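Local atomic coordinates of resiniferatoxin-binding, phosphotriesterase-related protein (Rhodobacter sphaeroides 2.4.1, PDB entry 3K2G), a protein that binds two zinc ions in a TIM-barrel of the phosphotriesterase family and probably hydrolyses phosphoric ester substrates. Residues 4-7 with 8-12; 93-96 with 97-100; 150-153 with 154-157; 158-162 with 163-167; 229-232 with 233-236. One frame throughout, in Å; residues are numbered along the deposited sequence.

Interaction 1 (4-7 with 8-12); sequences SELS and PCHVR
Leu6 and His10 make the apolar part of this local contact, a CH-pi interaction in which one methyl sits on an imidazole face. Leu6 CD1 lies 4.1 Å from the centroid of the His10 ring and only 8° off the ring normal, so the methyl is centred on the ring. Leu6 CB approaches His10 CD2 at 4.1 Å. The imidazole is brought there by chi1 of 58°, which places CG between the backbone N and the carbonyl carbon.

The polar part is a chain reversal next to this pair. Residues Ser7 to His10 form a type I beta turn, closed by a weak hydrogen bond from His10 N to Ser7 O of 3.1 Å, bent to 133° at the hydrogen. The turn belongs to the N-terminal loop that leads into strand 15-18. Ser7 O also lies near the plane of the imidazole, at its edge, 3.1 Å from His10 CD2. Before the turn, Leu6 N donates a weak hydrogen bond of 3.3 Å to Ser4 OG.

Around the turn, Pro8 rests on Leu162 of helix 150-162 and its carbonyl oxygen accepts from Arg15. Further back, Glu5 forms a salt bridge with Arg201.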
loop_
_atom_site.group_PDB
_atom_site.type_symbol
_atom_site.label_atom_id
_atom_site.label_comp_id
_atom_site.label_asym_id
_atom_site.label_seq_id
_atom_site.Cartn_x
_atom_site.Cartn_y
_atom_site.Cartn_z
ATOM N N SER B 4 -5.470 16.697 -49.699
ATOM C CA SER B 4 -5.301 15.686 -48.663
ATOM C C SER B 4 -4.001 14.892 -48.822
ATOM O O SER B 4 -3.581 14.586 -49.941
ATOM C CB SER B 4 -6.490 14.723 -48.682
ATOM O OG SER B 4 -6.350 13.737 -47.681
ATOM N N GLU B 5 -3.372 14.567 -47.694
ATOM C CA GLU B 5 -2.122 13.802 -47.679
ATOM C C GLU B 5 -2.339 12.514 -46.893
ATOM O O GLU B 5 -1.388 11.821 -46.538
ATOM C CB GLU B 5 -1.000 14.604 -47.006
ATOM C CG GLU B 5 -0.518 15.822 -47.770
ATOM C CD GLU B 5 0.597 16.562 -47.040
ATOM O OE1 GLU B 5 0.325 17.154 -45.973
ATOM O OE2 GLU B 5 1.747 16.548 -47.531
ATOM N N LEU B 6 -3.600 12.204 -46.618
ATOM C CA LEU B 6 -3.948 11.012 -45.860
ATOM C C LEU B 6 -3.488 9.714 -46.499
ATOM O O LEU B 6 -3.616 9.516 -47.711
ATOM C CB LEU B 6 -5.460 10.939 -45.652
ATOM C CG LEU B 6 -6.098 11.959 -44.709
ATOM C CD1 LEU B 6 -7.605 11.768 -44.696
ATOM C CD2 LEU B 6 -5.528 11.791 -43.317
ATOM N N SER B 7 -2.944 8.826 -45.674
ATOM C CA SER B 7 -2.520 7.522 -46.155
ATOM C C SER B 7 -3.777 6.812 -46.628
ATOM O O SER B 7 -4.868 7.052 -46.103
ATOM C CB SER B 7 -1.904 6.703 -45.020
ATOM O OG SER B 7 -2.007 5.315 -45.300
ATOM N N PRO B 8 -3.655 5.944 -47.639
ATOM C CA PRO B 8 -4.845 5.233 -48.113
ATOM C C PRO B 8 -5.381 4.359 -46.978
ATOM O O PRO B 8 -6.510 3.877 -47.033
ATOM C CB PRO B 8 -4.306 4.403 -49.276
ATOM C CG PRO B 8 -3.212 5.265 -49.811
ATOM C CD PRO B 8 -2.519 5.728 -48.550
ATOM N N CYS B 9 -4.550 4.143 -45.958
ATOM C CA CYS B 9 -4.948 3.340 -44.801
ATOM C C CYS B 9 -4.934 4.147 -43.501
ATOM O O CYS B 9 -4.470 3.659 -42.463
ATOM C CB CYS B 9 -4.030 2.127 -44.648
ATOM S SG CYS B 9 -4.099 0.969 -46.033
ATOM N N HIS B 10 -5.436 5.379 -43.555
ATOM C CA HIS B 10 -5.488 6.228 -42.365
ATOM C C HIS B 10 -6.446 5.577 -41.369
ATOM O O HIS B 10 -7.202 4.682 -41.732
ATOM C CB HIS B 10 -5.937 7.655 -42.729
ATOM C CG HIS B 10 -7.272 7.724 -43.404
ATOM N ND1 HIS B 10 -8.449 7.911 -42.712
ATOM C CD2 HIS B 10 -7.615 7.631 -44.711
ATOM C CE1 HIS B 10 -9.459 7.931 -43.563
ATOM N NE2 HIS B 10 -8.980 7.763 -44.783
ATOM N N VAL B 11 -6.410 6.016 -40.114
ATOM C CA VAL B 11 -7.247 5.412 -39.081
ATOM C C VAL B 11 -8.758 5.429 -39.306
ATOM O O VAL B 11 -9.488 4.676 -38.662
ATOM C CB VAL B 11 -6.926 6.017 -37.702
ATOM C CG1 VAL B 11 -5.480 5.685 -37.334
ATOM C CG2 VAL B 11 -7.136 7.526 -37.726
ATOM N N ARG B 12 -9.232 6.271 -40.222
ATOM C CA ARG B 12 -10.664 6.321 -40.506
ATOM C C ARG B 12 -10.974 5.643 -41.844
ATOM O O ARG B 12 -12.083 5.765 -42.372
ATOM C CB ARG B 12 -11.156 7.774 -40.531
ATOM C CG ARG B 12 -11.193 8.458 -39.173
ATOM C CD ARG B 12 -11.714 9.887 -39.294
ATOM N NE ARG B 12 -12.989 9.956 -40.012
ATOM C CZ ARG B 12 -14.159 9.571 -39.512
ATOM N NH1 ARG B 12 -14.229 9.087 -38.278
ATOM N NH2 ARG B 12 -15.262 9.672 -40.247
#

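Interaction 2 (93-96 with 97-100); sequences KQFA and AVGG
Phe95 turns its ring under Gly100 through a chi1 of 175°, which sets CG opposite the backbone N, and a chi2 of 53°. The consequence is a CH-pi contact: Gly100 CA stands 3.4 Å from the centroid of the Phe95 ring and 13° off the ring normal, over the centre of one face. In Val98 CG2 occupies the position between the backbone N and the carbonyl carbon, and this brings the methyl to 3.0 Å from Phe95 O, a tight approach.

The backbone bonds identify a Schellman motif that ends helix 85-97 before strand 102-105 of the TIM barrel. Gly100 N donates to Phe95 O at 2.9 Å, and Gly99 N donates to Ala96 O at 3.0 Å. Gly99, with positive phi, is the C-prime residue. Phe95 O is gripped twice, because Val98 N also donates to it at 3.0 Å; the two donors reach the oxygen from opposite faces of the carbonyl plane. Just before the cap, Ala97 N keeps the i to i+4 bond to Lys93 O at 2.8 Å.

A CA-H...O contact from Ala96 CA to Gly100 O, 3.5 Å long, accompanies the return of the outgoing chain to the helix end. Beyond the turn, the Phe95 side chain also packs on His30, Tyr319 and Thr323, while Gln94 NE2 is hydrogen-bonded to Thr312 OG1.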
loop_
_atom_site.group_PDB
_atom_site.type_symbol
_atom_site.label_atom_id
_atom_site.label_comp_id
_atom_site.label_asym_id
_atom_site.label_seq_id
_atom_site.Cartn_x
_atom_site.Cartn_y
_atom_site.Cartn_z
ATOM N N LYS B 93 7.429 -18.153 -37.308
ATOM C CA LYS B 93 6.508 -19.240 -37.596
ATOM C C LYS B 93 5.925 -19.816 -36.309
ATOM O O LYS B 93 4.844 -20.402 -36.323
ATOM C CB LYS B 93 7.203 -20.339 -38.396
ATOM C CG LYS B 93 7.466 -19.971 -39.849
ATOM C CD LYS B 93 8.095 -21.140 -40.591
ATOM C CE LYS B 93 8.388 -20.789 -42.041
ATOM N NZ LYS B 93 9.016 -21.924 -42.776
ATOM N N GLN B 94 6.634 -19.649 -35.193
ATOM C CA GLN B 94 6.136 -20.147 -33.912
ATOM C C GLN B 94 4.893 -19.362 -33.496
ATOM O O GLN B 94 3.941 -19.922 -32.940
ATOM C CB GLN B 94 7.201 -20.003 -32.828
ATOM C CG GLN B 94 8.347 -20.973 -32.936
ATOM C CD GLN B 94 9.354 -20.767 -31.827
ATOM O OE1 GLN B 94 8.980 -20.622 -30.659
ATOM N NE2 GLN B 94 10.637 -20.754 -32.178
ATOM N N PHE B 95 4.921 -18.059 -33.759
ATOM C CA PHE B 95 3.803 -17.175 -33.435
ATOM C C PHE B 95 2.610 -17.580 -34.289
ATOM O O PHE B 95 1.499 -17.740 -33.788
ATOM C CB PHE B 95 4.189 -15.723 -33.726
ATOM C CG PHE B 95 3.067 -14.736 -33.542
ATOM C CD1 PHE B 95 2.344 -14.688 -32.352
ATOM C CD2 PHE B 95 2.769 -13.818 -34.544
ATOM C CE1 PHE B 95 1.347 -13.734 -32.161
ATOM C CE2 PHE B 95 1.772 -12.857 -34.366
ATOM C CZ PHE B 95 1.059 -12.814 -33.171
ATOM N N ALA B 96 2.853 -17.749 -35.584
ATOM C CA ALA B 96 1.795 -18.151 -36.503
ATOM C C ALA B 96 1.271 -19.521 -36.074
ATOM O O ALA B 96 0.076 -19.801 -36.170
ATOM C CB ALA B 96 2.336 -18.217 -37.926
ATOM N N ALA B 97 2.175 -20.361 -35.581
ATOM C CA ALA B 97 1.808 -21.700 -35.143
ATOM C C ALA B 97 0.755 -21.699 -34.037
ATOM O O ALA B 97 0.011 -22.665 -33.892
ATOM C CB ALA B 97 3.052 -22.456 -34.683
ATOM N N VAL B 98 0.698 -20.624 -33.252
ATOM C CA VAL B 98 -0.278 -20.526 -32.170
ATOM C C VAL B 98 -1.411 -19.540 -32.479
ATOM O O VAL B 98 -2.049 -19.015 -31.566
ATOM C CB VAL B 98 0.390 -20.118 -30.826
ATOM C CG1 VAL B 98 1.343 -21.215 -30.361
ATOM C CG2 VAL B 98 1.132 -18.798 -30.981
ATOM N N GLY B 99 -1.655 -19.289 -33.763
ATOM C CA GLY B 99 -2.729 -18.388 -34.147
ATOM C C GLY B 99 -2.350 -16.964 -34.520
ATOM O O GLY B 99 -3.219 -16.172 -34.885
ATOM N N GLY B 100 -1.070 -16.627 -34.427
ATOM C CA GLY B 100 -0.646 -15.282 -34.778
ATOM C C GLY B 100 -0.931 -14.969 -36.235
ATOM O O GLY B 100 -0.711 -15.806 -37.108
#

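Interaction 3 (150-153 with 154-157); sequences ADDI and ADEI
Glu156 runs past the carbonyl oxygens of Asp152 and Ile153, its CB and CG closest to them, in the first turns of helix 150-162, an outer helix of the TIM barrel. Glu156 CB lies 3.5 Å from Ile153 O. The next atom, Glu156 CG, is set opposite its own carbonyl carbon by a chi1 of -57° and comes to 3.1 Å from Asp152 O, the oxygen that receives the hydrogen bond of Glu156 N. From CG the chain runs on extended; CD has drawn back from Asp152 O, and at the tip Glu156 OE1 passes Ile153 CA at 4.2 Å. The polar partner of OE1 is the hydroxyl of Tyr135, with Arg109 making a long, weak ion pair.

The backbone evidence for a regular alpha helix is a series of four i to i+4 bonds. They run from Ala154 N to Ala150 O, Asp155 N to Asp151 O, Glu156 N to Asp152 O and Ile157 N to Ile153 O, with N-H...O angles between 150° and 161°.

Two acidic side chains bind the neighbouring helix 186-202: Asp151 OD1 forms a salt bridge with Arg197, and Asp155 OD1 with Arg201. These arginines would be expected to offset the acidic charge on this part of the helix. On the buried side, Ile157 packs on Ala198, and Ile157 CG1 lies 3.4 Å from Ile153 O while Ile157 CD1 meets Ile153 CG2 at 4.2 Å.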
loop_
_atom_site.group_PDB
_atom_site.type_symbol
_atom_site.label_atom_id
_atom_site.label_comp_id
_atom_site.label_asym_id
_atom_site.label_seq_id
_atom_site.Cartn_x
_atom_site.Cartn_y
_atom_site.Cartn_z
ATOM N N ALA B 150 11.709 19.975 -38.273
ATOM C CA ALA B 150 10.595 19.133 -37.859
ATOM C C ALA B 150 9.700 18.864 -39.069
ATOM O O ALA B 150 9.214 17.748 -39.260
ATOM C CB ALA B 150 9.800 19.811 -36.746
ATOM N N ASP B 151 9.498 19.881 -39.900
ATOM C CA ASP B 151 8.660 19.706 -41.079
ATOM C C ASP B 151 9.303 18.804 -42.129
ATOM O O ASP B 151 8.606 18.053 -42.814
ATOM C CB ASP B 151 8.293 21.064 -41.691
ATOM C CG ASP B 151 7.320 21.850 -40.823
ATOM O OD1 ASP B 151 6.354 21.245 -40.310
ATOM O OD2 ASP B 151 7.514 23.074 -40.661
ATOM N N ASP B 152 10.626 18.862 -42.253
ATOM C CA ASP B 152 11.322 18.017 -43.225
ATOM C C ASP B 152 11.157 16.555 -42.806
ATOM O O ASP B 152 11.002 15.667 -43.643
ATOM C CB ASP B 152 12.812 18.375 -43.291
ATOM C CG ASP B 152 13.053 19.810 -43.735
ATOM O OD1 ASP B 152 12.459 20.230 -44.750
ATOM O OD2 ASP B 152 13.843 20.514 -43.070
ATOM N N ILE B 153 11.186 16.315 -41.501
ATOM C CA ILE B 153 11.019 14.967 -40.972
ATOM C C ILE B 153 9.597 14.500 -41.261
ATOM O O ILE B 153 9.374 13.349 -41.635
ATOM C CB ILE B 153 11.287 14.933 -39.452
ATOM C CG1 ILE B 153 12.781 15.161 -39.201
ATOM C CG2 ILE B 153 10.834 13.597 -38.858
ATOM C CD1 ILE B 153 13.162 15.287 -37.748
ATOM N N ALA B 154 8.637 15.403 -41.089
ATOM C CA ALA B 154 7.241 15.074 -41.359
ATOM C C ALA B 154 7.110 14.738 -42.842
ATOM O O ALA B 154 6.439 13.775 -43.212
ATOM C CB ALA B 154 6.341 16.249 -40.997
ATOM N N ASP B 155 7.766 15.531 -43.691
ATOM C CA ASP B 155 7.720 15.296 -45.131
ATOM C C ASP B 155 8.257 13.906 -45.488
ATOM O O ASP B 155 7.698 13.218 -46.344
ATOM C CB ASP B 155 8.522 16.368 -45.891
ATOM C CG ASP B 155 7.879 17.746 -45.826
ATOM O OD1 ASP B 155 6.653 17.828 -45.609
ATOM O OD2 ASP B 155 8.599 18.752 -46.010
ATOM N N GLU B 156 9.337 13.485 -44.834
ATOM C CA GLU B 156 9.912 12.170 -45.120
ATOM C C GLU B 156 8.914 11.077 -44.795
ATOM O O GLU B 156 8.754 10.123 -45.555
ATOM C CB GLU B 156 11.189 11.927 -44.302
ATOM C CG GLU B 156 12.271 12.978 -44.501
ATOM C CD GLU B 156 13.580 12.624 -43.813
ATOM O OE1 GLU B 156 13.548 12.113 -42.669
ATOM O OE2 GLU B 156 14.645 12.871 -44.419
ATOM N N ILE B 157 8.253 11.221 -43.650
ATOM C CA ILE B 157 7.273 10.242 -43.199
ATOM C C ILE B 157 6.060 10.187 -44.127
ATOM O O ILE B 157 5.544 9.109 -44.434
ATOM C CB ILE B 157 6.824 10.551 -41.748
ATOM C CG1 ILE B 157 8.008 10.344 -40.798
ATOM C CG2 ILE B 157 5.658 9.652 -41.349
ATOM C CD1 ILE B 157 7.750 10.769 -39.366
#

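Interaction 4 (158-162 with 163-167); sequences VAEAL and EGTDG
Glu160 and Thr165 cross at about a right angle across the C-terminal end of helix 150-162, Glu160 from its last turn and Thr165 from the loop that follows. Glu160 starts from a chi1 of -51° and is extended beyond CG, which carries the carboxylate across to the threonine methyl: Glu160 OE2 meets Thr165 CG2 at 3.3 Å. In Thr165, a chi1 of -49° puts OG1 beside the backbone N and leaves CG2 opposite it, so that the hydroxyl lies 3.3 Å from Glu160 CB. That hydroxyl bonds to Ala170 O.

Glu163 likewise has an extended chain, and its OE2 comes back to 3.7 Å from Ala159 CB. The helix end itself is marked by two donors on one oxygen. Glu163 N donates to Ala159 O at 2.9 Å, tilted from the carbonyl plane, and Gly164 N donates to Ala159 O at 3.3 Å, in the carbonyl plane. Gly164, almost fully extended, is the first residue to leave helical geometry; Gly164 O accepts a CA-H...O contact from Glu160 CA at 3.2 Å.

A water oxygen lies 2.7 Å from Glu160 OE2, to which it donates, and 2.8 Å from Asp166 N, from which it accepts. Since OE2 also forms salt bridges with Arg109 and Arg113, these positive neighbours probably stabilise the carboxylate as an anion, while the water links it to the loop.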
loop_
_atom_site.group_PDB
_atom_site.type_symbol
_atom_site.label_atom_id
_atom_site.label_comp_id
_atom_site.label_asym_id
_atom_site.label_seq_id
_atom_site.Cartn_x
_atom_site.Cartn_y
_atom_site.Cartn_z
ATOM N N VAL B 158 5.608 11.351 -44.576
ATOM C CA VAL B 158 4.460 11.416 -45.480
ATOM C C VAL B 158 4.785 10.702 -46.793
ATOM O O VAL B 158 3.936 10.020 -47.368
ATOM C CB VAL B 158 4.081 12.882 -45.796
ATOM C CG1 VAL B 158 3.016 12.929 -46.888
ATOM C CG2 VAL B 158 3.580 13.570 -44.542
ATOM N N ALA B 159 6.017 10.868 -47.263
ATOM C CA ALA B 159 6.451 10.246 -48.509
ATOM C C ALA B 159 6.468 8.720 -48.421
ATOM O O ALA B 159 6.184 8.034 -49.401
ATOM C CB ALA B 159 7.834 10.771 -48.896
ATOM N N GLU B 160 6.793 8.189 -47.245
ATOM C CA GLU B 160 6.845 6.743 -47.056
ATOM C C GLU B 160 5.446 6.158 -46.884
ATOM O O GLU B 160 5.226 4.970 -47.104
ATOM C CB GLU B 160 7.710 6.402 -45.840
ATOM C CG GLU B 160 9.071 7.070 -45.883
ATOM C CD GLU B 160 10.003 6.601 -44.786
ATOM O OE1 GLU B 160 9.577 6.532 -43.612
ATOM O OE2 GLU B 160 11.174 6.316 -45.102
ATOM N N ALA B 161 4.499 7.002 -46.488
ATOM C CA ALA B 161 3.124 6.562 -46.305
ATOM C C ALA B 161 2.364 6.582 -47.628
ATOM O O ALA B 161 1.462 5.779 -47.841
ATOM C CB ALA B 161 2.414 7.463 -45.290
ATOM N N LEU B 162 2.737 7.493 -48.525
ATOM C CA LEU B 162 2.029 7.617 -49.795
ATOM C C LEU B 162 2.725 7.044 -51.029
ATOM O O LEU B 162 2.053 6.547 -51.938
ATOM C CB LEU B 162 1.700 9.091 -50.046
ATOM C CG LEU B 162 0.962 9.843 -48.928
ATOM C CD1 LEU B 162 0.851 11.314 -49.307
ATOM C CD2 LEU B 162 -0.424 9.237 -48.697
ATOM N N GLU B 163 4.054 7.106 -51.064
ATOM C CA GLU B 163 4.816 6.616 -52.214
ATOM C C GLU B 163 5.533 5.287 -52.010
ATOM O O GLU B 163 5.202 4.285 -52.645
ATOM C CB GLU B 163 5.846 7.660 -52.627
ATOM C CG GLU B 163 5.268 9.039 -52.844
ATOM C CD GLU B 163 6.338 10.065 -53.124
ATOM O OE1 GLU B 163 7.039 9.920 -54.148
ATOM O OE2 GLU B 163 6.486 11.009 -52.320
ATOM N N GLY B 164 6.530 5.295 -51.136
ATOM C CA GLY B 164 7.293 4.091 -50.874
ATOM C C GLY B 164 8.387 4.356 -49.867
ATOM O O GLY B 164 8.569 5.491 -49.435
ATOM N N THR B 165 9.129 3.316 -49.508
ATOM C CA THR B 165 10.186 3.456 -48.517
ATOM C C THR B 165 11.505 2.805 -48.912
ATOM O O THR B 165 11.529 1.733 -49.505
ATOM C CB THR B 165 9.752 2.841 -47.178
ATOM O OG1 THR B 165 8.450 3.327 -46.829
ATOM C CG2 THR B 165 10.746 3.202 -46.081
ATOM N N ASP B 166 12.600 3.468 -48.556
ATOM C CA ASP B 166 13.943 2.974 -48.832
ATOM C C ASP B 166 14.136 2.426 -50.250
ATOM O O ASP B 166 14.687 1.341 -50.436
ATOM C CB ASP B 166 14.310 1.897 -47.806
ATOM C CG ASP B 166 15.722 2.055 -47.279
ATOM O OD1 ASP B 166 16.674 1.986 -48.088
ATOM O OD2 ASP B 166 15.880 2.253 -46.055
ATOM N N GLY B 167 13.682 3.174 -51.248
ATOM C CA GLY B 167 13.849 2.735 -52.622
ATOM C C GLY B 167 12.836 1.728 -53.130
ATOM O O GLY B 167 12.877 1.354 -54.302
HETATM O O HOH W 1 12.392 6.008 -47.519
#

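Interaction 5 (229-232 with 233-236); sequences ADLR and HTVL
An Asx turn and a short 3-10 segment lead the chain from helix 217-226 into strand 234-236, one of the parallel strands of the TIM barrel. Asp230 carries the contact with both its backbone and its side chain. Asp230 O accepts two bonds, from His233 N at 3.0 Å and from Thr234 OG1 at 3.0 Å. These donors come from opposite faces of the carbonyl plane, and each lies well out of it. Thr234 is turned for this by a chi1 of -66°, which places OG1 beside its own backbone N. Alongside, Thr234 N donates to Leu231 O at 3.1 Å.

The Asp230 carboxylate closes the Asx turn: Asp230 OD1 accepts from Arg232 N at 3.0 Å, met from above the carboxylate plane. Asp230 and His233 lie side by side and point the same way, with Asp230 OD2 3.5 Å from His233 CD2 at the ring edge. Their flat groups are turned 84° apart, almost perpendicular. Arg232 O sits over one face of the imidazole, 3.5 Å from His233 CG.

His233 ND1 bonds to Val351 O, and the ring packs on Val11 of the N-terminal loop. Backbone bonds of Val235 with Leu206 and Val208 on one side, and of Thr234 with Phe258 on the other, join the strand to both of its neighbours. The double grip on Asp230 O probably fixes the turn, and the nearby carboxylate may polarise the imidazole.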
loop_
_atom_site.group_PDB
_atom_site.type_symbol
_atom_site.label_atom_id
_atom_site.label_comp_id
_atom_site.label_asym_id
_atom_site.label_seq_id
_atom_site.Cartn_x
_atom_site.Cartn_y
_atom_site.Cartn_z
ATOM N N ALA B 229 -1.976 16.360 -33.032
ATOM C CA ALA B 229 -2.082 14.929 -33.291
ATOM C C ALA B 229 -3.169 14.274 -32.437
ATOM O O ALA B 229 -3.585 14.813 -31.410
ATOM C CB ALA B 229 -0.747 14.258 -33.062
ATOM N N ASP B 230 -3.607 13.098 -32.877
ATOM C CA ASP B 230 -4.672 12.332 -32.237
ATOM C C ASP B 230 -4.190 11.414 -31.104
ATOM O O ASP B 230 -3.670 10.329 -31.359
ATOM C CB ASP B 230 -5.364 11.490 -33.311
ATOM C CG ASP B 230 -6.746 11.029 -32.900
ATOM O OD1 ASP B 230 -7.032 10.982 -31.685
ATOM O OD2 ASP B 230 -7.540 10.699 -33.808
ATOM N N LEU B 231 -4.382 11.832 -29.857
ATOM C CA LEU B 231 -3.948 11.016 -28.725
ATOM C C LEU B 231 -4.602 9.638 -28.731
ATOM O O LEU B 231 -4.023 8.671 -28.253
ATOM C CB LEU B 231 -4.263 11.721 -27.404
ATOM C CG LEU B 231 -3.645 13.106 -27.182
ATOM C CD1 LEU B 231 -3.969 13.587 -25.777
ATOM C CD2 LEU B 231 -2.134 13.040 -27.381
ATOM N N ARG B 232 -5.806 9.556 -29.285
ATOM C CA ARG B 232 -6.564 8.306 -29.344
ATOM C C ARG B 232 -5.888 7.227 -30.202
ATOM O O ARG B 232 -6.218 6.046 -30.102
ATOM C CB ARG B 232 -7.969 8.591 -29.879
ATOM C CG ARG B 232 -9.038 7.662 -29.342
ATOM C CD ARG B 232 -9.395 7.999 -27.905
ATOM N NE ARG B 232 -10.038 6.863 -27.256
ATOM C CZ ARG B 232 -10.386 6.833 -25.976
ATOM N NH1 ARG B 232 -10.161 7.888 -25.201
ATOM N NH2 ARG B 232 -10.942 5.740 -25.468
ATOM N N HIS B 233 -4.948 7.632 -31.050
ATOM C CA HIS B 233 -4.233 6.681 -31.887
ATOM C C HIS B 233 -2.726 6.850 -31.705
ATOM O O HIS B 233 -1.932 6.670 -32.638
ATOM C CB HIS B 233 -4.664 6.848 -33.345
ATOM C CG HIS B 233 -6.092 6.466 -33.580
ATOM N ND1 HIS B 233 -6.497 5.156 -33.711
ATOM C CD2 HIS B 233 -7.225 7.212 -33.592
ATOM C CE1 HIS B 233 -7.816 5.110 -33.789
ATOM N NE2 HIS B 233 -8.282 6.344 -33.718
ATOM N N THR B 234 -2.359 7.221 -30.479
ATOM C CA THR B 234 -0.969 7.390 -30.073
ATOM C C THR B 234 -0.683 6.254 -29.090
ATOM O O THR B 234 -1.440 6.045 -28.148
ATOM C CB THR B 234 -0.740 8.736 -29.353
ATOM O OG1 THR B 234 -0.955 9.811 -30.272
ATOM C CG2 THR B 234 0.685 8.815 -28.804
ATOM N N VAL B 235 0.404 5.529 -29.320
ATOM C CA VAL B 235 0.785 4.404 -28.477
ATOM C C VAL B 235 2.035 4.741 -27.674
ATOM O O VAL B 235 3.061 5.113 -28.247
ATOM C CB VAL B 235 1.091 3.146 -29.328
ATOM C CG1 VAL B 235 1.541 2.006 -28.424
ATOM C CG2 VAL B 235 -0.150 2.733 -30.128
ATOM N N LEU B 236 1.942 4.620 -26.351
ATOM C CA LEU B 236 3.075 4.887 -25.475
ATOM C C LEU B 236 3.752 3.556 -25.172
ATOM O O LEU B 236 3.167 2.701 -24.502
ATOM C CB LEU B 236 2.602 5.527 -24.168
ATOM C CG LEU B 236 1.921 6.890 -24.286
ATOM C CD1 LEU B 236 1.344 7.286 -22.937
ATOM C CD2 LEU B 236 2.920 7.930 -24.764
#

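Overall arrangement
From the N terminus, interaction 1 comes first, a turn in the loop before strand 15-18. Interaction 2 then ends helix 85-97 on a distant part of the barrel, its centre about 36 Å from that of interaction 3. Interactions 3 and 4 adjoin in sequence and share helix 150-162, one near its start and the other at its end. Interaction 5 follows at the entry to strand 234-236. All five are local and lie in series, so none nests or crosses. The N-terminal loop of interaction 1 touches two of the others: Leu6 O packs on Leu162 CD2 of interaction 4, and Val11 CG1 on His233 ND1 of interaction 5, linking an outer helix to the entry of a barrel strand.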